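Long-range contacts in molybdopterin biosynthesis protein (Mycobacterium abscessus, PDB 3TCR), which probably binds molybdopterin and takes part in the biosynthesis of the molybdenum cofactor: residues A146-A151 against S172-R177; R130-I135 against A158-S163. All blocks are in the same frame, centred on the assembly; numbering follows the deposited sequence. Where two conformers were deposited one is given.

Followed from the N terminus, the chain reaches the first half of contact 2 at residues 130-135, where strand 130-131 runs into helix 133-145, and then the first half of contact 1 at 146-151, the turn leading into helix 149-152. Strand 158-161 comes next and closes contact 2 around both helices. After strand 164-169, residues 172-177 begin helix 173-196 and close contact 1. The segments alternate along the chain, so the two closures cross. Contact 2 joins strands at one outer end of the sheet, whereas contact 1 sets a short helix against the start of the C-terminal helix. Their centres lie 21 Å apart, with nearest atoms about 9 Å apart.

Contact 1: residues A146-A151 against S172-R177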
ATOM      1  N   ALA A 146     -13.196   3.179 -11.232  1.00 27.75           N
ATOM      2  CA  ALA A 146     -13.773   2.981 -12.592  1.00 27.95           C
ATOM      3  C   ALA A 146     -14.553   1.656 -12.760  1.00 29.00           C
ATOM      4  O   ALA A 146     -15.108   1.394 -13.818  1.00 27.63           O
ATOM      5  CB  ALA A 146     -12.690   3.068 -13.647  1.00 26.76           C
ATOM      6  N   GLY A 147     -14.611   0.832 -11.717  1.00 29.48           N
ATOM      7  CA  GLY A 147     -15.278  -0.457 -11.811  1.00 28.73           C
ATOM      8  C   GLY A 147     -14.515  -1.485 -12.636  1.00 28.65           C
ATOM      9  O   GLY A 147     -15.097  -2.452 -13.081  1.00 29.33           O
ATOM     10  N   VAL A 148     -13.205  -1.306 -12.812  1.00 27.60           N
ATOM     11  CA  VAL A 148     -12.397  -2.297 -13.524  1.00 26.37           C
ATOM     12  C   VAL A 148     -11.718  -3.197 -12.482  1.00 27.62           C
ATOM     13  O   VAL A 148     -10.622  -2.887 -11.938  1.00 25.23           O
ATOM     14  CB  VAL A 148     -11.353  -1.644 -14.441  1.00 25.96           C
ATOM     15  CG1 VAL A 148     -10.575  -2.716 -15.193  1.00 24.58           C
ATOM     16  CG2 VAL A 148     -12.003  -0.618 -15.395  1.00 24.01           C
ATOM     17  N   THR A 149     -12.394  -4.306 -12.199  1.00 28.58           N
ATOM     18  CA  THR A 149     -12.053  -5.205 -11.089  1.00 29.06           C
ATOM     19  C   THR A 149     -10.631  -5.723 -11.149  1.00 26.65           C
ATOM     20  O   THR A 149      -9.938  -5.749 -10.137  1.00 25.97           O
ATOM     21  CB  THR A 149     -13.005  -6.421 -11.096  1.00 32.93           C
ATOM     22  OG1 THR A 149     -14.362  -5.957 -10.984  1.00 36.49           O
ATOM     23  CG2 THR A 149     -12.676  -7.420  -9.913  1.00 34.01           C
ATOM     24  N   GLU A 150     -10.207  -6.157 -12.333  1.00 25.91           N
ATOM     25  CA  GLU A 150      -8.875  -6.723 -12.503  1.00 24.56           C
ATOM     26  C   GLU A 150      -7.783  -5.656 -12.260  1.00 24.01           C
ATOM     27  O   GLU A 150      -6.638  -6.007 -11.990  1.00 22.76           O
ATOM     28  CB  GLU A 150      -8.703  -7.394 -13.859  1.00 24.02           C
ATOM     29  CG  GLU A 150      -8.808  -6.475 -15.080  1.00 25.22           C
ATOM     30  CD  GLU A 150     -10.240  -6.291 -15.616  1.00 25.92           C
ATOM     31  OE1 GLU A 150     -11.223  -6.617 -14.894  1.00 25.29           O
ATOM     32  OE2 GLU A 150     -10.369  -5.810 -16.775  1.00 26.36           O
ATOM     33  N   ALA A 151      -8.156  -4.374 -12.364  1.00 21.58           N
ATOM     34  CA  ALA A 151      -7.251  -3.257 -12.050  1.00 21.04           C
ATOM     35  C   ALA A 151      -7.258  -2.924 -10.534  1.00 20.32           C
ATOM     36  O   ALA A 151      -6.208  -2.788  -9.912  1.00 20.53           O
ATOM     37  CB  ALA A 151      -7.585  -2.026 -12.906  1.00 18.85           C
ATOM     38  N   SER A 172      -6.172  -6.750 -19.344  1.00 28.76           N
ATOM     39  CA  SER A 172      -7.331  -6.422 -20.197  1.00 29.67           C
ATOM     40  C   SER A 172      -7.232  -5.039 -20.840  1.00 31.68           C
ATOM     41  O   SER A 172      -6.484  -4.165 -20.375  1.00 32.93           O
ATOM     42  CB  SER A 172      -8.602  -6.481 -19.371  1.00 29.38           C
ATOM     43  OG  SER A 172      -8.569  -5.434 -18.430  1.00 29.28           O
ATOM     44  N   ARG A 173      -8.016  -4.827 -21.895  1.00 30.94           N
ATOM     45  CA  ARG A 173      -8.106  -3.513 -22.513  1.00 29.35           C
ATOM     46  C   ARG A 173      -8.571  -2.455 -21.524  1.00 25.79           C
ATOM     47  O   ARG A 173      -8.064  -1.331 -21.541  1.00 23.78           O
ATOM     48  CB  ARG A 173      -9.025  -3.515 -23.757  1.00 33.49           C
ATOM     49  CG  ARG A 173      -8.375  -4.185 -24.979  1.00 37.60           C
ATOM     50  CD  ARG A 173      -9.298  -4.248 -26.194  1.00 41.32           C
ATOM     51  NE  ARG A 173      -9.502  -2.918 -26.763  1.00 44.27           N
ATOM     52  CZ  ARG A 173      -8.681  -2.305 -27.617  1.00 44.83           C
ATOM     53  NH1 ARG A 173      -7.552  -2.883 -28.030  1.00 44.28           N
ATOM     54  NH2 ARG A 173      -8.995  -1.084 -28.052  1.00 47.40           N
ATOM     55  N   ALA A 174      -9.528  -2.803 -20.675  1.00 23.12           N
ATOM     56  CA  ALA A 174     -10.088  -1.831 -19.736  1.00 23.07           C
ATOM     57  C   ALA A 174      -9.009  -1.416 -18.718  1.00 22.34           C
ATOM     58  O   ALA A 174      -8.894  -0.241 -18.399  1.00 22.56           O
ATOM     59  CB  ALA A 174     -11.310  -2.405 -19.020  1.00 21.48           C
ATOM     60  N   ALA A 175      -8.228  -2.390 -18.245  1.00 20.90           N
ATOM     61  CA  ALA A 175      -7.128  -2.142 -17.296  1.00 21.53           C
ATOM     62  C   ALA A 175      -6.037  -1.312 -17.949  1.00 20.10           C
ATOM     63  O   ALA A 175      -5.531  -0.392 -17.343  1.00 20.18           O
ATOM     64  CB  ALA A 175      -6.551  -3.466 -16.701  1.00 20.01           C
ATOM     65  N   VAL A 176      -5.686  -1.616 -19.194  1.00 20.64           N
ATOM     66  CA  VAL A 176      -4.648  -0.832 -19.903  1.00 20.82           C
ATOM     67  C   VAL A 176      -5.109   0.619 -20.109  1.00 21.97           C
ATOM     68  O   VAL A 176      -4.319   1.562 -19.939  1.00 21.20           O
ATOM     69  CB  VAL A 176      -4.292  -1.430 -21.277  1.00 20.69           C
ATOM     70  CG1 VAL A 176      -3.620  -0.391 -22.147  1.00 20.01           C
ATOM     71  CG2 VAL A 176      -3.437  -2.689 -21.107  1.00 20.18           C
ATOM     72  N   ARG A 177      -6.385   0.792 -20.439  1.00 21.55           N
ATOM     73  CA  ARG A 177      -6.927   2.133 -20.640  0.70 24.07           C
ATOM     74  C   ARG A 177      -6.834   2.969 -19.367  1.00 22.17           C
ATOM     75  O   ARG A 177      -6.318   4.082 -19.381  1.00 19.98           O
ATOM     76  CB  ARG A 177      -8.392   2.094 -21.137  0.70 26.65           C
ATOM     77  CG  ARG A 177      -8.518   2.603 -22.548  0.70 29.62           C
ATOM     78  CD  ARG A 177      -9.929   2.413 -23.126  0.70 31.58           C
ATOM     79  NE  ARG A 177      -9.873   1.975 -24.529  0.70 33.49           N
ATOM     80  CZ  ARG A 177      -9.377   2.721 -25.516  0.70 33.87           C
ATOM     81  NH1 ARG A 177      -8.879   3.920 -25.255  0.70 32.82           N
ATOM     82  NH2 ARG A 177      -9.377   2.265 -26.764  0.70 34.94           N
TER
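The backbones come nearest at Ala151 and Ala175, whose CA atoms are 5.4 Å apart, where the short helix 149-152 meets the first turn of helix 173-196. Gly147, with positive phi, closes the preceding helix 133-145 in a Schellman motif, and Val148 then takes the N-cap position of helix 149-152. From there Val148 puts CG1 anti to its backbone N (chi1 -178°) and lays this methyl against Ala174 CB at 3.9 Å, while its CG2 touches the same methyl from the other branch. Farther along, Ala151 CB meets Ala175 CB at 4.2 Å, completing a small apolar strip. Glu150 reaches over the edge of this strip: its side chain bends at chi2 (-88°), bringing CG to 4.1 Å from Ala175 CB and carrying the carboxylate to Ser172. Ser172 OG donates to Glu150 OE2; the modelled separation of 2.5 Å is very short, and its exact value is doubtful. The same hydroxyl oxygen accepts from Ala175 N at 3.1 Å with an N-H...O angle of 158°, the N-cap bond of helix 173-196. Behind this surface the helix packs on helix 64-73, with Val176 touching Leu66 and Val67. Ser172 is thus used twice, as donor to the carboxylate and as acceptor for the first helical turn, so the carboxylate may help to orient the capping hydroxyl, as far as so short a modelled bond can be trusted. The start of helix 173-196 would be expected to favour the ionised form of Glu150.

Contact 2: residues R130-I135 against A158-S163; sequences RELLGI and AGISGS
Ala158 O accepts from Leu132 N at 2.8 Å; the N-H points almost straight at it (172°), although the donor sits above the carbonyl plane. Glu131 CA adds a C-H...O contact to the same oxygen at 3.5 Å. Two residues along each strand, beyond the Glu131-Gly159 pair, Ile160 N donates to Arg130 O at 3.0 Å, while the return bond from Arg130 N to Ile160 O is weak at 3.5 Å. Arg130 and Ile160 thus form the antiparallel hydrogen-bonded pair, and Glu131 with Gly159 the non-hydrogen-bonded one. The strands close in here: Gly159 CA lies 3.2 Å from Arg130 O, with no side chain to intervene. Beyond the ladder, the side chains of Leu132 and Ile160 lie at a slant to each other, with Leu132 CD1 against both CG1 and CD1 of Ile160, 4.1 Å from each. Ile135, on the first helical turn, seats CB and CG2 against Ala158 CB, each at 3.8 Å. Leu165 and Ile190 back this apolar group within the chain. Arg130, modelled in two conformers, makes a salt bridge with Glu122 of the third subunit, and Ile135 packs on Leu153 of that subunit. Such an antiparallel extension of an otherwise parallel alpha/beta sheet, here beside a subunit interface, is consistent with the trimeric MogA/MoaB-like molybdopterin-binding fold.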
ATOM      1  N   ARG A 130      14.389   0.643  -5.941  1.00 23.17           N
ATOM      2  CA  ARG A 130      13.439   1.269  -5.022  0.50 23.26           C
ATOM      3  C   ARG A 130      12.015   1.192  -5.580  1.00 22.86           C
ATOM      4  O   ARG A 130      11.769   1.417  -6.746  1.00 23.16           O
ATOM      5  CB  ARG A 130      13.840   2.717  -4.621  0.50 22.86           C
ATOM      6  CG  ARG A 130      13.808   3.792  -5.689  0.50 21.80           C
ATOM      7  CD  ARG A 130      14.464   5.100  -5.178  0.50 22.08           C
ATOM      8  NE  ARG A 130      15.324   4.839  -4.007  0.50 23.14           N
ATOM      9  CZ  ARG A 130      16.059   5.734  -3.348  0.50 22.97           C
ATOM     10  NH1 ARG A 130      16.111   6.987  -3.762  0.50 23.39           N
ATOM     11  NH2 ARG A 130      16.757   5.368  -2.291  0.50 22.55           N
ATOM     12  N   GLU A 131      11.077   0.836  -4.715  1.00 22.88           N
ATOM     13  CA  GLU A 131       9.680   0.730  -5.104  1.00 23.54           C
ATOM     14  C   GLU A 131       9.005   2.092  -5.083  1.00 23.25           C
ATOM     15  O   GLU A 131       9.419   3.002  -4.334  1.00 23.87           O
ATOM     16  CB  GLU A 131       8.893  -0.281  -4.224  1.00 26.21           C
ATOM     17  CG  GLU A 131       8.870   0.006  -2.728  1.00 30.54           C
ATOM     18  CD  GLU A 131       8.252  -1.126  -1.875  1.00 34.40           C
ATOM     19  OE1 GLU A 131       7.911  -2.217  -2.440  1.00 33.97           O
ATOM     20  OE2 GLU A 131       8.126  -0.908  -0.626  1.00 35.36           O
ATOM     21  N   LEU A 132       7.963   2.225  -5.911  1.00 21.19           N
ATOM     22  CA  LEU A 132       7.159   3.432  -5.996  1.00 20.61           C
ATOM     23  C   LEU A 132       5.723   3.015  -5.794  1.00 20.53           C
ATOM     24  O   LEU A 132       4.930   2.850  -6.754  1.00 20.00           O
ATOM     25  CB  LEU A 132       7.355   4.136  -7.347  1.00 20.10           C
ATOM     26  CG  LEU A 132       8.759   4.732  -7.532  1.00 20.06           C
ATOM     27  CD1 LEU A 132       9.057   5.138  -8.975  1.00 18.31           C
ATOM     28  CD2 LEU A 132       8.949   5.913  -6.572  1.00 20.73           C
ATOM     29  N   LEU A 133       5.406   2.816  -4.527  1.00 21.07           N
ATOM     30  CA  LEU A 133       4.117   2.325  -4.120  1.00 21.25           C
ATOM     31  C   LEU A 133       3.021   3.251  -4.600  1.00 20.88           C
ATOM     32  O   LEU A 133       1.931   2.804  -4.953  1.00 21.48           O
ATOM     33  CB  LEU A 133       4.053   2.180  -2.595  1.00 22.38           C
ATOM     34  CG  LEU A 133       4.715   0.953  -1.973  1.00 22.90           C
ATOM     35  CD1 LEU A 133       4.678   1.041  -0.434  1.00 23.62           C
ATOM     36  CD2 LEU A 133       4.030  -0.307  -2.480  1.00 21.65           C
ATOM     37  N   GLY A 134       3.306   4.541  -4.597  1.00 20.46           N
ATOM     38  CA  GLY A 134       2.368   5.529  -5.086  1.00 20.05           C
ATOM     39  C   GLY A 134       1.799   5.250  -6.456  1.00 19.47           C
ATOM     40  O   GLY A 134       0.626   5.544  -6.711  1.00 20.19           O
ATOM     41  N   ILE A 135       2.628   4.728  -7.364  1.00 18.99           N
ATOM     42  CA  ILE A 135       2.172   4.404  -8.721  1.00 17.17           C
ATOM     43  C   ILE A 135       1.197   3.211  -8.661  1.00 17.00           C
ATOM     44  O   ILE A 135       0.067   3.297  -9.175  1.00 16.73           O
ATOM     45  CB  ILE A 135       3.357   4.125  -9.678  1.00 16.57           C
ATOM     46  CG1 ILE A 135       4.221   5.392  -9.910  1.00 16.79           C
ATOM     47  CG2 ILE A 135       2.887   3.661 -11.038  1.00 15.86           C
ATOM     48  CD1 ILE A 135       5.455   5.130 -10.752  1.00 15.99           C
ATOM     49  N   ALA A 158       5.550  -1.403  -8.880  1.00 16.59           N
ATOM     50  CA  ALA A 158       6.172  -0.339  -9.651  1.00 16.08           C
ATOM     51  C   ALA A 158       7.420   0.157  -8.945  1.00 16.33           C
ATOM     52  O   ALA A 158       7.480   0.188  -7.707  1.00 17.34           O
ATOM     53  CB  ALA A 158       5.200   0.819  -9.881  1.00 14.96           C
ATOM     54  N   GLY A 159       8.403   0.579  -9.725  1.00 15.77           N
ATOM     55  CA  GLY A 159       9.657   1.068  -9.155  1.00 16.75           C
ATOM     56  C   GLY A 159      10.723   1.390 -10.186  1.00 16.81           C
ATOM     57  O   GLY A 159      10.437   1.359 -11.401  1.00 15.14           O
ATOM     58  N   ILE A 160      11.933   1.727  -9.688  1.00 17.41           N
ATOM     59  CA  ILE A 160      13.073   2.077 -10.528  1.00 17.43           C
ATOM     60  C   ILE A 160      14.023   0.903 -10.481  1.00 18.24           C
ATOM     61  O   ILE A 160      14.344   0.409  -9.399  1.00 20.09           O
ATOM     62  CB  ILE A 160      13.838   3.322 -10.031  1.00 18.63           C
ATOM     63  CG1 ILE A 160      12.939   4.567  -9.982  1.00 19.44           C
ATOM     64  CG2 ILE A 160      15.081   3.621 -10.880  1.00 17.81           C
ATOM     65  CD1 ILE A 160      12.356   4.962 -11.331  1.00 18.89           C
ATOM     66  N   SER A 161      14.459   0.455 -11.657  1.00 17.70           N
ATOM     67  CA  SER A 161      15.511  -0.516 -11.785  1.00 17.87           C
ATOM     68  C   SER A 161      16.585   0.087 -12.698  1.00 17.65           C
ATOM     69  O   SER A 161      16.315   0.363 -13.863  1.00 16.53           O
ATOM     70  CB  SER A 161      14.942  -1.800 -12.393  1.00 18.22           C
ATOM     71  OG  SER A 161      15.888  -2.852 -12.407  1.00 18.57           O
ATOM     72  N   GLY A 162      17.791   0.296 -12.170  1.00 17.69           N
ATOM     73  CA  GLY A 162      18.821   0.984 -12.931  1.00 18.24           C
ATOM     74  C   GLY A 162      18.363   2.409 -13.264  1.00 18.63           C
ATOM     75  O   GLY A 162      18.126   3.226 -12.356  1.00 18.74           O
ATOM     76  N   SER A 163      18.265   2.729 -14.558  1.00 17.96           N
ATOM     77  CA  SER A 163      17.727   4.037 -14.989  1.00 17.62           C
ATOM     78  C   SER A 163      16.297   3.926 -15.522  1.00 17.51           C
ATOM     79  O   SER A 163      15.775   4.901 -16.083  1.00 18.37           O
ATOM     80  CB  SER A 163      18.602   4.671 -16.067  1.00 18.13           C
ATOM     81  OG  SER A 163      18.506   4.017 -17.330  1.00 17.36           O
TER